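Local coordinates for structural polyprotein, VP3 (Israeli acute paralysis virus, PDB 5CDD), which probably serves as a structural subunit of the viral capsid, one of the coat proteins made as part of a longer polyprotein and assembled into the virion shell, at residues H67-K72 against I81-D86; D85-V90 against I162-T167. All coordinates share one frame; numbering follows the deposited sequence.

Contact 1 of 2, residues H67-K72 against I81-D86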
# COMPACT_ATOMS: atom_id res chain seq x y z
N HIS B 67 -36.20 -52.05 2.79
CA HIS B 67 -36.97 -53.24 3.12
C HIS B 67 -38.45 -53.18 2.73
O HIS B 67 -39.06 -52.12 2.72
CB HIS B 67 -36.90 -53.52 4.62
CG HIS B 67 -35.50 -53.58 5.16
ND1 HIS B 67 -34.58 -54.51 4.73
CD2 HIS B 67 -34.87 -52.82 6.08
CE1 HIS B 67 -33.44 -54.32 5.37
NE2 HIS B 67 -33.59 -53.30 6.20
N VAL B 68 -39.00 -54.35 2.42
CA VAL B 68 -40.40 -54.50 2.07
C VAL B 68 -40.80 -55.80 2.78
O VAL B 68 -40.82 -56.87 2.18
CB VAL B 68 -40.63 -54.66 0.55
CG1 VAL B 68 -42.11 -54.84 0.27
CG2 VAL B 68 -40.11 -53.44 -0.18
N LEU B 69 -41.09 -55.68 4.07
CA LEU B 69 -41.45 -56.83 4.90
C LEU B 69 -42.88 -57.32 4.71
O LEU B 69 -43.72 -56.62 4.13
CB LEU B 69 -41.24 -56.47 6.37
CG LEU B 69 -39.91 -55.80 6.74
CD1 LEU B 69 -39.96 -55.34 8.18
CD2 LEU B 69 -38.76 -56.77 6.52
N THR B 70 -43.15 -58.52 5.21
CA THR B 70 -44.48 -59.12 5.12
C THR B 70 -44.98 -59.37 6.54
O THR B 70 -44.39 -60.13 7.30
CB THR B 70 -44.46 -60.46 4.36
OG1 THR B 70 -43.95 -60.26 3.03
CG2 THR B 70 -45.87 -61.04 4.27
N TRP B 71 -46.08 -58.71 6.89
CA TRP B 71 -46.67 -58.88 8.21
C TRP B 71 -47.97 -59.66 8.05
O TRP B 71 -48.93 -59.19 7.43
CB TRP B 71 -46.93 -57.51 8.84
CG TRP B 71 -47.48 -57.56 10.23
CD1 TRP B 71 -47.43 -58.61 11.10
CD2 TRP B 71 -48.14 -56.49 10.93
NE1 TRP B 71 -48.01 -58.26 12.30
CE2 TRP B 71 -48.45 -56.97 12.22
CE3 TRP B 71 -48.49 -55.18 10.59
CZ2 TRP B 71 -49.10 -56.18 13.17
CZ3 TRP B 71 -49.14 -54.39 11.54
CH2 TRP B 71 -49.43 -54.90 12.82
N LYS B 72 -47.99 -60.87 8.60
CA LYS B 72 -49.15 -61.75 8.52
C LYS B 72 -49.98 -61.72 9.79
O LYS B 72 -49.48 -61.36 10.86
CB LYS B 72 -48.70 -63.19 8.28
CG LYS B 72 -47.73 -63.35 7.13
CD LYS B 72 -47.17 -64.76 7.09
CE LYS B 72 -46.11 -64.89 6.01
NZ LYS B 72 -45.50 -66.25 6.01
N ILE B 81 -40.46 -58.91 13.33
CA ILE B 81 -41.01 -59.41 12.08
C ILE B 81 -39.98 -60.19 11.29
O ILE B 81 -38.94 -59.66 10.90
CB ILE B 81 -41.53 -58.26 11.20
CG1 ILE B 81 -42.83 -57.73 11.80
CG2 ILE B 81 -41.73 -58.74 9.77
CD1 ILE B 81 -43.39 -56.53 11.12
N ALA B 82 -40.29 -61.46 11.03
CA ALA B 82 -39.39 -62.33 10.30
C ALA B 82 -39.26 -61.93 8.85
O ALA B 82 -40.24 -61.62 8.18
CB ALA B 82 -39.86 -63.77 10.37
N ASN B 83 -38.02 -61.94 8.36
CA ASN B 83 -37.70 -61.59 6.98
C ASN B 83 -36.55 -62.50 6.60
O ASN B 83 -35.53 -62.07 6.05
CB ASN B 83 -37.27 -60.13 6.89
CG ASN B 83 -37.00 -59.69 5.47
OD1 ASN B 83 -37.87 -59.77 4.61
ND2 ASN B 83 -35.78 -59.22 5.23
N GLY B 84 -36.74 -63.79 6.89
CA GLY B 84 -35.70 -64.76 6.63
C GLY B 84 -34.68 -64.51 7.71
O GLY B 84 -35.04 -64.15 8.83
N ASP B 85 -33.40 -64.70 7.40
CA ASP B 85 -32.35 -64.46 8.37
C ASP B 85 -31.64 -63.15 8.05
O ASP B 85 -30.50 -62.93 8.44
CB ASP B 85 -31.35 -65.63 8.37
CG ASP B 85 -31.87 -66.83 9.15
OD1 ASP B 85 -33.08 -67.14 9.03
OD2 ASP B 85 -31.08 -67.47 9.87
N ASP B 86 -32.34 -62.28 7.32
CA ASP B 86 -31.78 -60.97 6.96
C ASP B 86 -32.33 -59.89 7.88
O ASP B 86 -33.04 -60.18 8.84
CB ASP B 86 -32.15 -60.58 5.53
CG ASP B 86 -31.71 -61.61 4.51
OD1 ASP B 86 -30.58 -62.14 4.64
OD2 ASP B 86 -32.48 -61.87 3.57

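Contact 2 of 2, residues D85-V90 against I162-T167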
# COMPACT_ATOMS: atom_id res chain seq x y z
N ASP B 85 -33.40 -64.70 7.40
CA ASP B 85 -32.35 -64.46 8.37
C ASP B 85 -31.64 -63.15 8.05
O ASP B 85 -30.50 -62.93 8.44
CB ASP B 85 -31.35 -65.63 8.37
CG ASP B 85 -31.87 -66.83 9.15
OD1 ASP B 85 -33.08 -67.14 9.03
OD2 ASP B 85 -31.08 -67.47 9.87
N ASP B 86 -32.34 -62.28 7.32
CA ASP B 86 -31.78 -60.97 6.96
C ASP B 86 -32.33 -59.89 7.88
O ASP B 86 -33.04 -60.18 8.84
CB ASP B 86 -32.15 -60.58 5.53
CG ASP B 86 -31.71 -61.61 4.51
OD1 ASP B 86 -30.58 -62.14 4.64
OD2 ASP B 86 -32.48 -61.87 3.57
N TRP B 87 -31.95 -58.66 7.57
CA TRP B 87 -32.37 -57.47 8.30
C TRP B 87 -33.69 -56.88 7.82
O TRP B 87 -34.16 -57.17 6.72
CB TRP B 87 -31.27 -56.40 8.25
CG TRP B 87 -29.91 -56.93 8.57
CD1 TRP B 87 -29.01 -57.48 7.70
CD2 TRP B 87 -29.28 -56.95 9.86
NE1 TRP B 87 -27.87 -57.84 8.37
CE2 TRP B 87 -28.01 -57.53 9.69
CE3 TRP B 87 -29.67 -56.54 11.14
CZ2 TRP B 87 -27.12 -57.71 10.75
CZ3 TRP B 87 -28.79 -56.72 12.19
CH2 TRP B 87 -27.53 -57.30 11.99
N GLY B 88 -34.29 -56.05 8.67
CA GLY B 88 -35.54 -55.36 8.39
C GLY B 88 -36.43 -55.39 9.62
O GLY B 88 -36.97 -54.37 10.02
N GLY B 89 -36.55 -56.57 10.22
CA GLY B 89 -37.31 -56.70 11.45
C GLY B 89 -36.47 -55.93 12.44
O GLY B 89 -36.95 -55.22 13.32
N VAL B 90 -35.17 -56.12 12.25
CA VAL B 90 -34.10 -55.53 13.04
C VAL B 90 -33.26 -54.69 12.07
O VAL B 90 -32.69 -55.22 11.12
CB VAL B 90 -33.19 -56.59 13.69
CG1 VAL B 90 -32.14 -55.91 14.55
CG2 VAL B 90 -34.03 -57.55 14.53
N ILE B 162 -25.41 -55.00 18.44
CA ILE B 162 -26.60 -55.62 17.86
C ILE B 162 -26.49 -57.14 17.93
O ILE B 162 -25.53 -57.72 17.41
CB ILE B 162 -26.75 -55.21 16.38
CG1 ILE B 162 -26.69 -53.69 16.25
CG2 ILE B 162 -28.06 -55.74 15.82
CD1 ILE B 162 -26.68 -53.20 14.82
N PRO B 163 -27.46 -57.80 18.58
CA PRO B 163 -27.42 -59.27 18.68
C PRO B 163 -27.42 -59.85 17.28
O PRO B 163 -28.41 -59.71 16.55
CB PRO B 163 -28.70 -59.59 19.44
CG PRO B 163 -28.89 -58.38 20.31
CD PRO B 163 -28.58 -57.25 19.35
N VAL B 164 -26.33 -60.50 16.89
CA VAL B 164 -26.25 -61.06 15.54
C VAL B 164 -25.88 -62.53 15.47
O VAL B 164 -25.46 -63.14 16.46
CB VAL B 164 -25.24 -60.27 14.68
CG1 VAL B 164 -25.68 -58.83 14.54
CG2 VAL B 164 -23.85 -60.35 15.30
N LYS B 165 -26.04 -63.10 14.28
CA LYS B 165 -25.72 -64.49 14.00
C LYS B 165 -24.80 -64.48 12.78
O LYS B 165 -25.25 -64.63 11.64
CB LYS B 165 -26.98 -65.29 13.67
CG LYS B 165 -27.96 -65.43 14.83
CD LYS B 165 -29.24 -66.14 14.38
CE LYS B 165 -30.28 -66.18 15.49
NZ LYS B 165 -31.60 -66.71 15.02
N PRO B 166 -23.49 -64.28 13.00
CA PRO B 166 -22.52 -64.26 11.90
C PRO B 166 -22.59 -65.52 11.05
O PRO B 166 -22.94 -66.59 11.53
CB PRO B 166 -21.19 -64.12 12.63
CG PRO B 166 -21.55 -63.30 13.82
CD PRO B 166 -22.83 -63.97 14.28
N THR B 167 -22.24 -65.38 9.78
CA THR B 167 -22.25 -66.49 8.84
C THR B 167 -20.86 -66.59 8.22
O THR B 167 -20.04 -65.68 8.37
CB THR B 167 -23.28 -66.26 7.71
OG1 THR B 167 -24.59 -66.15 8.29
CG2 THR B 167 -23.28 -67.41 6.72

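Contact 1 of 2, residues H67-K72 against I81-D86
Ile81 packs against Leu69 and Trp71 in the interior of the jelly-roll β-sandwich expected of a picornavirus-like (rhv-like) capsid domain, where the chain has left strand 64-72 and crosses toward strand 90-92. Its CG2 branch, anti to the backbone N, meets the leucine at CB, 4.1 Å away, and also lies 3.9 Å from Thr70 O. The other branch ends in CD1, which approaches Trp71 CG obliquely at 4.3 Å. Ile81 spans the two sheets: its backbone bonds to Ile240 of strand 236-247, while its side chain touches Ile258, on the sheet that contains strand 64-72. Ala82 turns its CB away from the strand, and Asn83 then faces it again, with CA 6.4 Å from Leu69 CA. The Asn83 amide carbon is anti to the backbone N (chi1 -177°), which sets CG 3.6 Å from Leu69 CD2; the two side chains cross at about a right angle. ND2 makes a weak hydrogen bond to Trp87 O. Gly84, at positive phi (75°), is the second residue of a type II' turn, closed by a weak bond of 3.4 Å from Asp86 N to Asn83 O.

Contact 2 of 2, residues D85-V90 against I162-T167
Trp87 directs the six-membered end of its indole at Ile162 and Val164, joining the loop ahead of strand 90-92 to the segment that follows strand 150-159 in the β-sandwich. The apolar contacts all engage methyl groups. Val164 CG1 comes 3.5 Å from Trp87 CH2, and Ile162 CG2 comes 3.8 Å from Trp87 CZ3; both methyls sit at the ring edge, near its plane, and not over a face. In Trp87, CG is anti to the carbonyl carbon (chi1 -48°) and the indole plane is turned about perpendicular to the plane of CA, CB and CG (chi2 88°), which brings the CZ3 and CH2 edge up to the two methyl groups. Val90 adds a looser touch, its CG1 4.3 Å from Ile162 CG2. Tyr98 meets the indole edge-to-face, and Phe237 of strand 236-247 backs both Val90 and Ile162.

Hydrogen bonding stays within the loop or leads elsewhere. Gly88 N bonds to Val90 O at 3.0 Å, across the bend that leads into strand 90-92, and Trp87 NE1 gives a weak bond to Ile171 O.

Among the charged groups, Asp85 OD2 and Lys165 NZ remain 5.2 Å apart, and the lysine forms its salt bridge with Asp176. With no hydrogen bond or salt bridge across it, this buried contact rests on van der Waals packing and the burial of apolar surface.

The two contacts are consecutive along the chain: they share Asp85 and Asp86, where the loop of contact 1 becomes the first segment of contact 2, and their centres are 11 Å apart. They also touch directly. His67 CE1 lies 3.2 Å from Trp87 O, and Leu69 CD1 lies 3.6 Å from Gly88 O, so strand 64-72 packs onto the bend that carries the indole of contact 2. Tyr98 ties them further, since its OH bonds to His67 NE2 while its ring meets Trp87. At the shared corner, Asp86 forms a long, weak ion pair with Arg34 of a neighbouring subunit, which places this junction beside an interface of the assembly.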